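Local coordinates for protein enterotoxin-like toxin X (Staphylococcus aureus, PDB 5U75) that helps the bacterium evade innate immunity by binding sialylated glycoproteins on human neutrophils, thereby inhibiting phagocytosis and killing, at residues A[116-121]-A[128-133]. Numbering follows the deposited sequence.
With SIA (N-acetyl-alpha-neuraminic acid), chain B; GAL (beta-D-galactopyranose), chain C; FUC (alpha-L-fucopyranose), chain D.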
loop_
_atom_site.group_PDB
_atom_site.type_symbol
_atom_site.label_atom_id
_atom_site.label_comp_id
_atom_site.label_asym_id
_atom_site.label_seq_id
_atom_site.Cartn_x
_atom_site.Cartn_y
_atom_site.Cartn_z
ATOM N N LYS A 116 1.224 -13.163 0.745
ATOM C CA LYS A 116 2.643 -13.118 0.950
ATOM C C LYS A 116 3.285 -12.378 -0.214
ATOM O O LYS A 116 2.691 -12.234 -1.271
ATOM C CB LYS A 116 3.206 -14.545 1.104
ATOM C CG LYS A 116 2.910 -15.470 -0.054
ATOM C CD LYS A 116 3.080 -16.936 0.351
ATOM C CE LYS A 116 3.104 -17.853 -0.873
ATOM N NZ LYS A 116 2.461 -19.168 -0.612
ATOM N N GLY A 117 4.487 -11.882 0.014
ATOM C CA GLY A 117 5.214 -11.112 -0.970
ATOM C C GLY A 117 5.386 -9.680 -0.493
ATOM O O GLY A 117 4.756 -9.228 0.477
ATOM N N ASN A 118 6.244 -8.970 -1.188
ATOM C CA ASN A 118 6.609 -7.627 -0.787
ATOM C C ASN A 118 6.007 -6.563 -1.657
ATOM O O ASN A 118 5.902 -6.717 -2.876
ATOM C CB ASN A 118 8.105 -7.448 -0.818
ATOM C CG ASN A 118 8.817 -8.370 0.143
ATOM O OD1 ASN A 118 8.260 -8.763 1.174
ATOM N ND2 ASN A 118 10.037 -8.747 -0.211
ATOM N N ILE A 119 5.668 -5.457 -1.001
ATOM C CA ILE A 119 5.373 -4.190 -1.659
ATOM C C ILE A 119 6.633 -3.336 -1.484
ATOM O O ILE A 119 7.142 -3.203 -0.369
ATOM C CB ILE A 119 4.157 -3.515 -1.004
ATOM C CG1 ILE A 119 2.941 -4.438 -1.032
ATOM C CG2 ILE A 119 3.836 -2.191 -1.694
ATOM C CD1 ILE A 119 1.858 -4.049 -0.037
ATOM N N VAL A 120 7.162 -2.762 -2.568
ATOM C CA VAL A 120 8.411 -2.028 -2.503
ATOM C C VAL A 120 8.239 -0.578 -2.942
ATOM O O VAL A 120 7.828 -0.317 -4.058
ATOM C CB VAL A 120 9.517 -2.707 -3.346
ATOM C CG1 VAL A 120 10.836 -1.950 -3.217
ATOM C CG2 VAL A 120 9.667 -4.173 -2.917
ATOM N N ILE A 121 8.598 0.355 -2.061
ATOM C CA ILE A 121 8.643 1.761 -2.389
ATOM C C ILE A 121 10.015 2.003 -3.018
ATOM O O ILE A 121 11.035 1.806 -2.348
ATOM C CB ILE A 121 8.473 2.654 -1.131
ATOM C CG1 ILE A 121 7.209 2.281 -0.342
ATOM C CG2 ILE A 121 8.437 4.119 -1.535
ATOM C CD1 ILE A 121 7.097 2.954 1.016
ATOM N N LYS A 128 15.237 1.750 -1.771
ATOM C CA LYS A 128 13.978 1.078 -1.522
ATOM C C LYS A 128 13.578 1.006 -0.049
ATOM O O LYS A 128 14.419 1.060 0.837
ATOM C CB LYS A 128 14.009 -0.326 -2.119
ATOM C CG LYS A 128 14.987 -1.259 -1.451
ATOM C CD LYS A 128 15.081 -2.553 -2.245
ATOM C CE LYS A 128 16.009 -3.544 -1.569
ATOM N NZ LYS A 128 15.842 -4.911 -2.148
ATOM N N TYR A 129 12.267 0.903 0.162
ATOM C CA TYR A 129 11.666 0.564 1.435
ATOM C C TYR A 129 10.734 -0.606 1.166
ATOM O O TYR A 129 9.772 -0.483 0.395
ATOM C CB TYR A 129 10.888 1.741 2.047
ATOM C CG TYR A 129 11.681 3.012 2.174
ATOM C CD1 TYR A 129 12.449 3.269 3.316
ATOM C CD2 TYR A 129 11.658 3.980 1.160
ATOM C CE1 TYR A 129 13.186 4.438 3.441
ATOM C CE2 TYR A 129 12.369 5.169 1.282
ATOM C CZ TYR A 129 13.141 5.396 2.422
ATOM O OH TYR A 129 13.853 6.565 2.527
ATOM N N THR A 130 10.994 -1.725 1.840
ATOM C CA THR A 130 10.287 -2.970 1.593
ATOM C C THR A 130 9.242 -3.238 2.664
ATOM O O THR A 130 9.545 -3.230 3.856
ATOM C CB THR A 130 11.264 -4.178 1.516
ATOM O OG1 THR A 130 12.280 -3.921 0.550
ATOM C CG2 THR A 130 10.509 -5.450 1.165
ATOM N N LEU A 131 8.017 -3.463 2.216
ATOM C CA LEU A 131 6.881 -3.720 3.046
ATOM C C LEU A 131 6.421 -5.154 2.849
ATOM O O LEU A 131 5.768 -5.482 1.853
ATOM C CB LEU A 131 5.740 -2.759 2.701
ATOM C CG LEU A 131 6.126 -1.285 2.545
ATOM C CD1 LEU A 131 4.873 -0.532 2.131
ATOM C CD2 LEU A 131 6.716 -0.698 3.818
ATOM N N GLU A 132 6.719 -5.993 3.832
ATOM C CA GLU A 132 6.305 -7.392 3.785
ATOM C C GLU A 132 4.812 -7.512 4.075
ATOM O O GLU A 132 4.353 -7.135 5.158
ATOM C CB GLU A 132 7.124 -8.207 4.786
ATOM C CG GLU A 132 8.608 -8.165 4.551
ATOM C CD GLU A 132 9.347 -9.149 5.440
ATOM O OE1 GLU A 132 9.217 -10.357 5.167
ATOM O OE2 GLU A 132 10.032 -8.714 6.394
ATOM N N SER A 133 4.051 -8.070 3.124
ATOM C CA SER A 133 2.599 -7.983 3.166
ATOM C C SER A 133 1.904 -8.862 4.185
ATOM O O SER A 133 0.760 -8.642 4.495
ATOM C CB SER A 133 1.998 -8.257 1.786
ATOM O OG SER A 133 2.209 -9.610 1.404
HETATM C C1 SIA B . 14.341 -2.357 3.062
HETATM C C2 SIA B . 15.617 -2.256 3.907
HETATM C C3 SIA B . 16.879 -2.115 3.046
HETATM C C4 SIA B . 16.932 -0.763 2.344
HETATM C C5 SIA B . 16.729 0.415 3.311
HETATM C C6 SIA B . 15.482 0.165 4.147
HETATM C C7 SIA B . 15.156 1.162 5.262
HETATM C C8 SIA B . 13.978 0.684 6.102
HETATM C C9 SIA B . 13.414 1.810 6.955
HETATM C C10 SIA B . 17.052 2.821 3.060
HETATM C C11 SIA B . 16.850 4.016 2.192
HETATM N N5 SIA B . 16.608 1.655 2.563
HETATM O O1A SIA B . 14.390 -2.960 1.972
HETATM O O1B SIA B . 13.267 -1.860 3.514
HETATM O O4 SIA B . 18.164 -0.554 1.660
HETATM O O6 SIA B . 15.541 -1.109 4.786
HETATM O O7 SIA B . 16.319 1.417 6.076
HETATM O O8 SIA B . 12.909 0.216 5.266
HETATM O O9 SIA B . 12.596 1.244 7.967
HETATM O O10 SIA B . 17.569 2.930 4.177
HETATM C C1 GAL C . 14.148 -4.447 7.998
HETATM C C2 GAL C . 15.230 -4.136 6.979
HETATM C C3 GAL C . 14.613 -3.641 5.670
HETATM C C4 GAL C . 13.581 -4.665 5.189
HETATM C C5 GAL C . 12.537 -4.950 6.260
HETATM C C6 GAL C . 11.541 -5.990 5.766
HETATM O O2 GAL C . 16.146 -3.173 7.494
HETATM O O3 GAL C . 15.666 -3.438 4.711
HETATM O O4 GAL C . 14.276 -5.848 4.808
HETATM O O5 GAL C . 13.170 -5.369 7.474
HETATM O O6 GAL C . 10.522 -6.265 6.728
HETATM C C1 FUC D . 13.925 -8.700 9.830
HETATM C C2 FUC D . 13.020 -9.592 8.983
HETATM C C3 FUC D . 13.023 -9.142 7.529
HETATM C C4 FUC D . 14.441 -9.105 6.996
HETATM C C5 FUC D . 15.265 -8.171 7.874
HETATM C C6 FUC D . 16.714 -8.072 7.433
HETATM O O2 FUC D . 11.678 -9.533 9.456
HETATM O O3 FUC D . 12.193 -10.022 6.764
HETATM O O4 FUC D . 14.973 -10.437 7.002
HETATM O O5 FUC D . 15.219 -8.584 9.240
HETATM O O HOH W 1 8.289 -11.113 2.510
#
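I119 and L131 face each other as an antiparallel hydrogen-bonded pair: L131 N reaches I119 O at 2.7 Å and I119 N reaches L131 O at 2.9 Å. I121 and Y129 repeat it two residues further on. The branched side chains of I119, I121 and L131 make the tightly packed face, against helix 92-104, where I121 meets L95 and I99, and I119 meets H103. With CG1 beside its backbone N (chi1 -53°), I121 lays CD1 4.3 Å from L131 CD1, while its CB lies at the edge of the Y129 ring. The two strands form a hairpin of the beta-grasp domain; 118-123 also pairs with strand 151-160, whereas 128-132 is outermost and turns its outer edge to the sialyl Lewis X site. There T130 N donates to sialic acid O1B at 2.8 Å, T130 OG1 to O1A at 2.7 Å, and K128 O accepts from N5. Threonine fits doubly: T130 CG2 packs 3.5 Å from N118 CG while OG1 grips the carboxylate. On this looser face N118, V120 and E132 are partly exposed, with T130 buried among them. N118 and E132 stand side by side, amide and carboxylate planes 87° apart, and a water donates to both N118 OD1 and E132 OE1. E132 OE2 accepts from galactose O6 and, at 2.6 Å, fucose O3, its extended chain carrying the acid to the sugars. Where pairing ends, G117 O accepts hydrogen bonds from S133 N and, at 2.7 Å, from S133 OG, a second donor on a short side chain; glycine suits the positive phi (114°), where a CB would jam against the preceding carbonyl O.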